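Local coordinates for protein arylmalonate decarboxylase (Bordetella bronchiseptica, PDB 3IXL) that catalyses the decarboxylation of 2-aryl-2-methylmalonates, giving 2-arylpropionates and carbon dioxide, at residues A[160-165]-A[189-194]; A[54-59]-A[94-99]; A[107-112]-A[141-146]; A[41-46]-A[124-129]. The protein carries 2 engineered substitutions. All coordinates share one frame; numbering follows the deposited sequence.

In the fold
Along the chain, segment 41-46 opens interaction 4, which closes only at 124-129, at the end of strand 119-124, and so ties the loop before helix 45-51 to that strand end. Within this long excursion lies the whole of interaction 2, where helix 55-64 meets the end of helix 83-97 beside the sheet that contains strands 8-13 and 67-72. Interaction 3 starts inside the excursion but ends beyond it, so it crosses interaction 4; it ties helix 104-114 to the entry of edge strand 144-145. Interaction 1 follows separately, joining 160-165 to the loop after strand 183-187. Interactions 1 and 4 touch through Leu191 and Ala125, and both reach the bound phenylacetate.

Interaction 1. Residues A[160-165]-A[189-194]; sequences ARVDTA and GGLLTL. With PAC (2-phenylacetic acid), chain C.
Val162 points its CB towards 189-194, and both CB and CG2 lie 4.2 Å from Leu191 CD2; Leu167 of helix 164-176 touches both side chains. Nearer the surface, Leu192, with CG turned away from its own carbonyl carbon (chi1 -66°), brings CD1 against the backbone of Ala160, 3.5 Å from Ala160 O. The small methyl of Ala160 is consistent with this close approach.

The polar links across the contact run largely through water. Water 1 donates to Val162 O at 2.7 Å and accepts from Leu192 N at 2.8 Å; water 2 bonds to both Val162 O and Leu192 O, and water 3 joins Leu192 O to Thr164 OG1. Direct backbone contact is weaker: Ala160 CA makes a CH...O approach of 3.4 Å to Gly190 O.

On the ligand side, Gly189 N donates a practically straight bond (179°) of 2.8 Å to O1 of 2-phenylacetic acid. Gly190 brings its CA to 3.5 Å from ring atom C3', and glycine suits the place because a beta carbon there would clash with C3'. The arrangement is that of a glycine-rich loop following a parallel strand, its backbone N-H held towards an anionic ligand in the active-site pocket.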
# COMPACT_ATOMS: atom_id res chain seq x y z
N ALA A 160 -12.72 -2.35 4.89
CA ALA A 160 -13.41 -2.35 3.60
C ALA A 160 -14.78 -1.66 3.65
O ALA A 160 -15.34 -1.30 2.61
CB ALA A 160 -13.56 -3.78 3.06
N ARG A 161 -15.32 -1.48 4.85
CA ARG A 161 -16.64 -0.87 5.02
C ARG A 161 -16.62 0.65 5.08
O ARG A 161 -17.67 1.28 5.02
CB ARG A 161 -17.35 -1.43 6.26
CG ARG A 161 -17.70 -2.91 6.14
CD ARG A 161 -18.74 -3.34 7.16
NE ARG A 161 -18.24 -3.34 8.54
CZ ARG A 161 -17.62 -4.37 9.12
NH1 ARG A 161 -17.41 -5.50 8.45
NH2 ARG A 161 -17.21 -4.27 10.38
N VAL A 162 -15.43 1.25 5.21
CA VAL A 162 -15.32 2.70 5.31
C VAL A 162 -15.66 3.32 3.95
O VAL A 162 -15.08 2.93 2.92
CB VAL A 162 -13.91 3.13 5.77
CG1 VAL A 162 -13.80 4.64 5.90
CG2 VAL A 162 -13.56 2.48 7.12
N ASP A 163 -16.58 4.27 3.94
CA ASP A 163 -17.06 4.89 2.71
C ASP A 163 -16.15 5.99 2.18
O ASP A 163 -15.33 6.57 2.91
CB ASP A 163 -18.45 5.48 2.95
CG ASP A 163 -18.39 6.64 3.91
OD1 ASP A 163 -18.42 7.79 3.44
OD2 ASP A 163 -18.27 6.38 5.12
N THR A 164 -16.34 6.32 0.90
CA THR A 164 -15.53 7.31 0.22
C THR A 164 -15.52 8.67 0.91
O THR A 164 -14.46 9.27 1.07
CB THR A 164 -16.00 7.47 -1.24
OG1 THR A 164 -15.84 6.22 -1.91
CG2 THR A 164 -15.24 8.58 -1.98
N ALA A 165 -16.69 9.16 1.30
CA ALA A 165 -16.76 10.50 1.89
C ALA A 165 -16.03 10.60 3.23
O ALA A 165 -15.43 11.62 3.54
CB ALA A 165 -18.21 10.95 2.03
N GLY A 189 -4.05 -0.85 2.94
CA GLY A 189 -4.50 -1.54 1.74
C GLY A 189 -5.86 -2.18 1.92
O GLY A 189 -6.36 -2.82 0.99
N GLY A 190 -6.46 -2.01 3.09
CA GLY A 190 -7.80 -2.56 3.34
C GLY A 190 -8.90 -1.58 3.01
O GLY A 190 -10.06 -1.95 2.97
N LEU A 191 -8.51 -0.34 2.75
CA LEU A 191 -9.45 0.72 2.43
C LEU A 191 -9.74 0.75 0.94
O LEU A 191 -8.87 0.46 0.11
CB LEU A 191 -8.86 2.07 2.85
CG LEU A 191 -8.58 2.26 4.34
CD1 LEU A 191 -7.81 3.54 4.57
CD2 LEU A 191 -9.88 2.25 5.14
N LEU A 192 -10.98 1.10 0.61
CA LEU A 192 -11.39 1.26 -0.78
C LEU A 192 -11.38 2.75 -1.09
O LEU A 192 -12.32 3.48 -0.79
CB LEU A 192 -12.77 0.62 -1.03
CG LEU A 192 -12.76 -0.91 -0.88
CD1 LEU A 192 -14.17 -1.47 -0.71
CD2 LEU A 192 -12.04 -1.58 -2.04
N THR A 193 -10.29 3.18 -1.70
CA THR A 193 -9.93 4.59 -1.78
C THR A 193 -10.01 5.21 -3.18
O THR A 193 -9.74 6.40 -3.33
CB THR A 193 -8.48 4.82 -1.30
OG1 THR A 193 -7.56 4.17 -2.19
CG2 THR A 193 -8.29 4.27 0.12
N LEU A 194 -10.33 4.41 -4.19
CA LEU A 194 -10.20 4.90 -5.57
C LEU A 194 -11.04 6.13 -5.91
O LEU A 194 -10.61 6.97 -6.69
CB LEU A 194 -10.43 3.78 -6.59
CG LEU A 194 -9.31 2.74 -6.74
CD1 LEU A 194 -9.72 1.68 -7.73
CD2 LEU A 194 -8.00 3.37 -7.17
C1 PAC C . -2.15 -2.34 5.69
C2 PAC C . -3.17 -3.34 6.21
C1' PAC C . -4.08 -4.09 5.27
C2' PAC C . -5.32 -4.48 5.80
C3' PAC C . -6.23 -5.19 5.03
C4' PAC C . -5.92 -5.52 3.71
C5' PAC C . -4.68 -5.13 3.17
C6' PAC C . -3.76 -4.42 3.95
O1 PAC C . -2.04 -2.06 4.46
O2 PAC C . -1.42 -1.81 6.57
O HOH W 1 -12.87 1.37 2.65
O HOH W 2 -14.80 3.39 0.26
O HOH W 3 -13.18 5.59 -2.42

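Interaction 2. Residues A[54-59]-A[94-99]; sequences SVVDHA and REATGL
Val56 and Ala96 meet methyl to methyl, with Val56 CG1 3.5 Å from Ala96 CB, a tight approach for two carbons. Ala96 directs its methyl at helix 55-64. Valine answers with only one of its branches: CG1 stands opposite its own backbone N (chi1 166°) and does the touching, while CG2 is turned elsewhere. A short side chain on one helix facing a beta-branched one on the other keeps the backbones near, with the CA atoms of Val56 and Ala96 6.7 Å apart.

One turn on along helix 55-64, and one residue on along helix 83-97, the pairing is reversed, for here alanine sits on helix 55-64 and the branched residue opposite. Thr97 CG2 reaches across the gap, 3.8 Å from Ala59 CB and 3.4 Å from Ala59 O, so the methyl lies against both side chain and backbone. The other branch of Thr97 faces home: at chi1 60°, OG1 lies between backbone N and carbonyl carbon, where it accepts from Leu99 N at 3.1 Å in an ST turn and is also hydrogen-bonded to Met93 O. Gly98, with positive phi, carries the chain out of the helix at this turn.

Threonine is thus divided by polarity. The contact that results is purely van der Waals, relying on close fit between small groups; the hydroxyl's partners are backbone atoms of its own helix end.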
# COMPACT_ATOMS: atom_id res chain seq x y z
N SER A 54 5.26 -16.56 7.33
CA SER A 54 4.74 -17.30 6.18
C SER A 54 4.89 -16.57 4.85
O SER A 54 4.62 -17.15 3.81
CB SER A 54 3.28 -17.68 6.40
OG SER A 54 2.43 -16.54 6.37
N VAL A 55 5.29 -15.31 4.90
CA VAL A 55 5.39 -14.50 3.69
C VAL A 55 6.26 -15.17 2.62
O VAL A 55 5.85 -15.26 1.46
CB VAL A 55 5.85 -13.07 4.00
CG1 VAL A 55 6.25 -12.32 2.72
CG2 VAL A 55 4.75 -12.32 4.74
N VAL A 56 7.43 -15.66 3.02
CA VAL A 56 8.34 -16.29 2.05
C VAL A 56 7.70 -17.50 1.36
O VAL A 56 7.85 -17.69 0.15
CB VAL A 56 9.68 -16.65 2.73
CG1 VAL A 56 10.50 -17.60 1.86
CG2 VAL A 56 10.47 -15.38 3.00
N ASP A 57 6.96 -18.31 2.11
CA ASP A 57 6.29 -19.48 1.55
C ASP A 57 5.21 -19.08 0.55
O ASP A 57 5.04 -19.74 -0.47
CB ASP A 57 5.72 -20.37 2.64
CG ASP A 57 6.80 -21.00 3.51
OD1 ASP A 57 7.86 -21.40 2.98
OD2 ASP A 57 6.60 -21.07 4.74
N HIS A 58 4.50 -17.99 0.84
CA HIS A 58 3.49 -17.50 -0.09
C HIS A 58 4.14 -16.95 -1.37
O HIS A 58 3.63 -17.14 -2.46
CB HIS A 58 2.60 -16.44 0.56
CG HIS A 58 1.57 -17.02 1.48
ND1 HIS A 58 0.35 -17.48 1.04
CD2 HIS A 58 1.59 -17.25 2.82
CE1 HIS A 58 -0.34 -17.94 2.06
NE2 HIS A 58 0.39 -17.82 3.15
N ALA A 59 5.29 -16.29 -1.21
CA ALA A 59 6.06 -15.84 -2.37
C ALA A 59 6.44 -17.02 -3.29
O ALA A 59 6.30 -16.94 -4.51
CB ALA A 59 7.31 -15.06 -1.93
N ARG A 94 12.97 -12.41 -2.61
CA ARG A 94 13.68 -12.53 -3.88
C ARG A 94 14.56 -13.77 -3.92
O ARG A 94 14.58 -14.50 -4.91
CB ARG A 94 14.49 -11.26 -4.18
CG ARG A 94 15.15 -11.31 -5.53
CD ARG A 94 14.99 -10.03 -6.33
NE ARG A 94 15.99 -9.02 -6.02
CZ ARG A 94 16.88 -8.53 -6.89
NH1 ARG A 94 16.92 -8.95 -8.15
NH2 ARG A 94 17.73 -7.62 -6.49
N GLU A 95 15.28 -14.03 -2.83
CA GLU A 95 16.16 -15.20 -2.78
C GLU A 95 15.37 -16.51 -2.80
O GLU A 95 15.87 -17.53 -3.28
CB GLU A 95 17.13 -15.12 -1.59
CG GLU A 95 18.18 -14.01 -1.75
CD GLU A 95 19.27 -13.99 -0.66
OE1 GLU A 95 19.45 -15.01 0.03
OE2 GLU A 95 19.97 -12.96 -0.54
N ALA A 96 14.14 -16.48 -2.30
CA ALA A 96 13.26 -17.64 -2.29
C ALA A 96 12.64 -17.93 -3.66
O ALA A 96 12.26 -19.07 -3.92
CB ALA A 96 12.16 -17.47 -1.26
N THR A 97 12.53 -16.92 -4.51
CA THR A 97 11.75 -17.03 -5.76
C THR A 97 12.56 -16.82 -7.04
O THR A 97 12.18 -17.31 -8.10
CB THR A 97 10.61 -16.00 -5.78
OG1 THR A 97 11.16 -14.67 -5.69
CG2 THR A 97 9.65 -16.24 -4.64
N GLY A 98 13.65 -16.07 -6.93
CA GLY A 98 14.38 -15.63 -8.12
C GLY A 98 13.64 -14.56 -8.92
O GLY A 98 13.99 -14.29 -10.06
N LEU A 99 12.63 -13.95 -8.30
CA LEU A 99 11.77 -12.99 -8.99
C LEU A 99 11.92 -11.58 -8.44
O LEU A 99 12.30 -11.42 -7.29
CB LEU A 99 10.29 -13.36 -8.80
CG LEU A 99 9.76 -14.67 -9.40
CD1 LEU A 99 8.29 -14.81 -9.04
CD2 LEU A 99 9.98 -14.70 -10.91

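Interaction 3. Residues A[107-112]-A[141-146]; sequences AVLNGL and ESLVPT
Glu141 OE1 forms a salt bridge with Arg113, the residue directly following segment 107-112, and its carboxylate meanwhile lies against Leu109. The leucine methyl CD1 sits over the face of the carboxylate, 3.6 Å from Glu141 CD and 3.8 Å from Glu141 OE2. The acid chain is bent at chi2 (-78°), and the two side chains cross at about a right angle. Nearer the backbone, Glu141 CB lies 3.7 Å from Leu109 CD2. Glutamate suits this partly exposed place because its methylene groups can cover a leucine while its charged end is paired with arginine; that pairing probably favours the ionised form.

Deeper in, the contact is wholly aliphatic. Leu143 CD1 is the shared point, 3.7 Å from Leu112 CD1 and 3.9 Å from Leu109 CD2. Leu109 and Leu112 stand three residues apart, so they occupy one side of the helix and receive the leucine between them. Phe137 and Leu138 of helix 128-140 and Val120 of strand 119-124 continue this hydrophobic layer.

Between Glu141 and Leu143 the chain turns through Ser142, whose positive phi (69°) makes it the C-prime residue of a Schellman motif, with Leu143 N bonded back to Leu138 O. Helix 128-140 ends there. Strand 119-124, this helix and the parallel edge strand 144-145 form a beta-alpha-beta crossover, with helix 104-114 packed against the end of its helix.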
# COMPACT_ATOMS: atom_id res chain seq x y z
N ALA A 107 6.15 0.41 -2.12
CA ALA A 107 5.26 1.05 -3.08
C ALA A 107 4.91 2.48 -2.68
O ALA A 107 4.94 3.38 -3.51
CB ALA A 107 3.97 0.23 -3.24
N VAL A 108 4.57 2.70 -1.41
CA VAL A 108 4.17 4.05 -1.03
C VAL A 108 5.38 4.98 -0.96
O VAL A 108 5.26 6.16 -1.31
CB VAL A 108 3.30 4.12 0.26
CG1 VAL A 108 2.02 3.30 0.11
CG2 VAL A 108 4.07 3.67 1.46
N LEU A 109 6.55 4.47 -0.58
CA LEU A 109 7.77 5.29 -0.63
C LEU A 109 8.04 5.70 -2.07
O LEU A 109 8.33 6.86 -2.35
CB LEU A 109 8.98 4.52 -0.13
CG LEU A 109 9.09 4.16 1.35
CD1 LEU A 109 10.35 3.33 1.53
CD2 LEU A 109 9.15 5.43 2.19
N ASN A 110 7.94 4.74 -2.99
CA ASN A 110 8.17 5.04 -4.39
C ASN A 110 7.16 6.05 -4.92
O ASN A 110 7.52 6.96 -5.67
CB ASN A 110 8.15 3.77 -5.24
CG ASN A 110 9.40 2.93 -5.06
OD1 ASN A 110 10.43 3.40 -4.56
ND2 ASN A 110 9.31 1.66 -5.43
N GLY A 111 5.90 5.91 -4.53
CA GLY A 111 4.85 6.82 -4.99
C GLY A 111 5.05 8.22 -4.46
O GLY A 111 4.91 9.19 -5.19
N LEU A 112 5.37 8.33 -3.17
CA LEU A 112 5.63 9.64 -2.57
C LEU A 112 6.78 10.35 -3.26
O LEU A 112 6.69 11.53 -3.59
CB LEU A 112 5.88 9.52 -1.06
CG LEU A 112 4.64 9.12 -0.25
CD1 LEU A 112 5.03 8.63 1.14
CD2 LEU A 112 3.64 10.29 -0.14
N GLU A 141 13.30 6.78 6.24
CA GLU A 141 13.42 6.84 4.79
C GLU A 141 13.51 8.27 4.26
O GLU A 141 13.26 8.54 3.08
CB GLU A 141 12.25 6.09 4.14
CG GLU A 141 12.33 4.58 4.33
CD GLU A 141 13.33 3.90 3.39
OE1 GLU A 141 13.90 4.58 2.51
OE2 GLU A 141 13.54 2.68 3.53
N SER A 142 13.85 9.20 5.16
CA SER A 142 14.11 10.60 4.82
C SER A 142 12.87 11.40 4.40
O SER A 142 12.98 12.39 3.68
CB SER A 142 15.23 10.73 3.78
OG SER A 142 16.44 10.19 4.28
N LEU A 143 11.71 10.96 4.86
CA LEU A 143 10.48 11.74 4.70
C LEU A 143 10.12 12.37 6.03
O LEU A 143 10.64 11.97 7.08
CB LEU A 143 9.34 10.86 4.18
CG LEU A 143 9.59 10.19 2.83
CD1 LEU A 143 8.46 9.22 2.51
CD2 LEU A 143 9.75 11.22 1.72
N VAL A 144 9.24 13.37 5.98
CA VAL A 144 8.86 14.10 7.19
C VAL A 144 7.36 13.99 7.40
O VAL A 144 6.59 14.69 6.75
CB VAL A 144 9.29 15.59 7.12
CG1 VAL A 144 8.90 16.32 8.41
CG2 VAL A 144 10.79 15.71 6.87
N PRO A 145 6.93 13.09 8.30
CA PRO A 145 5.50 13.01 8.62
C PRO A 145 5.08 14.28 9.35
O PRO A 145 5.82 14.78 10.22
CB PRO A 145 5.40 11.78 9.52
CG PRO A 145 6.70 11.05 9.35
CD PRO A 145 7.72 12.09 9.04
N THR A 146 3.91 14.80 8.99
CA THR A 146 3.44 16.07 9.54
C THR A 146 2.14 15.83 10.34
O THR A 146 2.20 15.23 11.42
CB THR A 146 3.27 17.14 8.44
OG1 THR A 146 2.32 16.69 7.46
CG2 THR A 146 4.61 17.41 7.74

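Interaction 4. Residues A[41-46]-A[124-129]; sequences GSVTPE and TAYIDD. With PAC (2-phenylacetic acid), chain C; SO4 (sulfate ion), chain B.
Part of the wall of the ligand pocket is built here by two loops that each lead into a helix. Val43 CG1 lies obliquely against the Tyr126 ring, 3.9 Å from CD2. The valine's other methyl, CG2, is 4.1 Å from C2' of 2-phenylacetic acid, so one branched residue serves both aromatic rings. Tyr126 OH donates to ligand O2 at 2.7 Å, with O2 near the plane of the tyrosine ring at its edge; Ser187 OG is also hydrogen-bonded to this hydroxyl. Water 4 bridges the backbones, giving a proton to Val43 O at 2.9 Å and accepting from Ile127 N.

Further out, Thr44 CG2 packs on Ile127 CD1 at 4.1 Å. With OG1 set between backbone N and carbonyl carbon (chi1 61°), Thr44 caps Gly47 N and donates to Ser42 OG at 2.7 Å. Ser42 OG in turn donates to a sulfate ion, probably from the crystallisation liquor. Proline suits the first helical position, where no backbone N-H is needed for a helical bond; Pro45 places CG 3.4 Å from Asp129 OD2, while Asp129 OD1 pairs with Arg133.

Helices 45-51 and 128-140 begin side by side here, with helix 75-79 and helix 156-160 packing on Val43 and strand 119-124 leading up to Tyr126.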
# COMPACT_ATOMS: atom_id res chain seq x y z
N GLY A 41 -5.09 -11.93 11.38
CA GLY A 41 -6.21 -11.88 12.32
C GLY A 41 -6.64 -10.49 12.78
O GLY A 41 -7.81 -10.27 13.10
N SER A 42 -5.69 -9.57 12.83
CA SER A 42 -5.95 -8.18 13.19
C SER A 42 -4.81 -7.34 12.65
O SER A 42 -3.68 -7.83 12.50
CB SER A 42 -6.05 -8.02 14.71
OG SER A 42 -4.80 -8.31 15.31
N VAL A 43 -5.10 -6.07 12.40
CA VAL A 43 -4.11 -5.14 11.89
C VAL A 43 -3.40 -4.53 13.11
O VAL A 43 -3.61 -3.38 13.47
CB VAL A 43 -4.75 -4.09 10.94
CG1 VAL A 43 -3.70 -3.22 10.29
CG2 VAL A 43 -5.61 -4.80 9.86
N THR A 44 -2.59 -5.37 13.76
CA THR A 44 -1.84 -5.01 14.95
C THR A 44 -0.53 -5.79 14.89
O THR A 44 -0.48 -6.85 14.26
CB THR A 44 -2.56 -5.45 16.26
OG1 THR A 44 -2.71 -6.86 16.28
CG2 THR A 44 -3.92 -4.79 16.44
N PRO A 45 0.53 -5.30 15.57
CA PRO A 45 1.78 -6.07 15.69
C PRO A 45 1.60 -7.52 16.15
O PRO A 45 2.23 -8.41 15.59
CB PRO A 45 2.59 -5.24 16.70
CG PRO A 45 2.13 -3.83 16.42
CD PRO A 45 0.66 -3.96 16.18
N GLU A 46 0.72 -7.75 17.13
CA GLU A 46 0.43 -9.12 17.56
C GLU A 46 -0.12 -9.95 16.39
O GLU A 46 0.26 -11.11 16.21
CB GLU A 46 -0.54 -9.13 18.75
CG GLU A 46 -0.13 -8.18 19.88
CD GLU A 46 -0.80 -6.81 19.77
OE1 GLU A 46 -0.20 -5.87 19.19
OE2 GLU A 46 -1.94 -6.68 20.28
N THR A 124 -4.82 7.65 8.08
CA THR A 124 -4.67 6.19 8.16
C THR A 124 -5.88 5.50 8.76
O THR A 124 -6.72 6.15 9.40
CB THR A 124 -3.46 5.75 9.00
OG1 THR A 124 -3.85 5.68 10.38
CG2 THR A 124 -2.26 6.68 8.81
N ALA A 125 -5.94 4.18 8.59
CA ALA A 125 -7.00 3.37 9.14
C ALA A 125 -6.66 2.90 10.56
O ALA A 125 -7.52 2.33 11.22
CB ALA A 125 -7.25 2.17 8.25
N TYR A 126 -5.43 3.14 11.01
CA TYR A 126 -4.85 2.36 12.12
C TYR A 126 -5.02 2.91 13.52
O TYR A 126 -5.38 4.07 13.71
CB TYR A 126 -3.34 2.22 11.92
CG TYR A 126 -2.84 1.86 10.55
CD1 TYR A 126 -1.91 2.67 9.90
CD2 TYR A 126 -3.24 0.68 9.92
CE1 TYR A 126 -1.41 2.33 8.65
CE2 TYR A 126 -2.75 0.33 8.66
CZ TYR A 126 -1.83 1.17 8.05
OH TYR A 126 -1.31 0.84 6.80
N ILE A 127 -4.73 2.04 14.49
CA ILE A 127 -4.51 2.46 15.88
C ILE A 127 -3.10 3.04 16.04
O ILE A 127 -2.23 2.83 15.19
CB ILE A 127 -4.78 1.32 16.91
CG1 ILE A 127 -3.84 0.12 16.69
CG2 ILE A 127 -6.25 0.89 16.86
CD1 ILE A 127 -3.90 -0.94 17.82
N ASP A 128 -2.88 3.76 17.14
CA ASP A 128 -1.69 4.61 17.24
C ASP A 128 -0.34 3.92 17.34
O ASP A 128 0.66 4.50 16.90
CB ASP A 128 -1.86 5.66 18.35
CG ASP A 128 -2.73 6.82 17.91
OD1 ASP A 128 -2.96 7.00 16.68
OD2 ASP A 128 -3.18 7.59 18.79
N ASP A 129 -0.28 2.70 17.87
CA ASP A 129 1.00 1.99 17.85
C ASP A 129 1.45 1.82 16.41
O ASP A 129 2.62 2.00 16.09
CB ASP A 129 0.91 0.63 18.55
CG ASP A 129 2.26 -0.10 18.62
OD1 ASP A 129 3.33 0.56 18.62
OD2 ASP A 129 2.24 -1.34 18.68
C1 PAC C . -2.15 -2.34 5.69
C2 PAC C . -3.17 -3.34 6.21
C1' PAC C . -4.08 -4.09 5.27
C2' PAC C . -5.32 -4.48 5.80
C3' PAC C . -6.23 -5.19 5.03
C4' PAC C . -5.92 -5.52 3.71
C5' PAC C . -4.68 -5.13 3.17
C6' PAC C . -3.76 -4.42 3.95
O1 PAC C . -2.04 -2.06 4.46
O2 PAC C . -1.42 -1.81 6.57
S SO4 B . -7.11 -10.43 18.11
O1 SO4 B . -8.28 -9.89 17.43
O2 SO4 B . -5.94 -10.27 17.24
O3 SO4 B . -6.88 -9.69 19.35
O4 SO4 B . -7.32 -11.84 18.42
O HOH W 4 -4.64 -0.71 13.22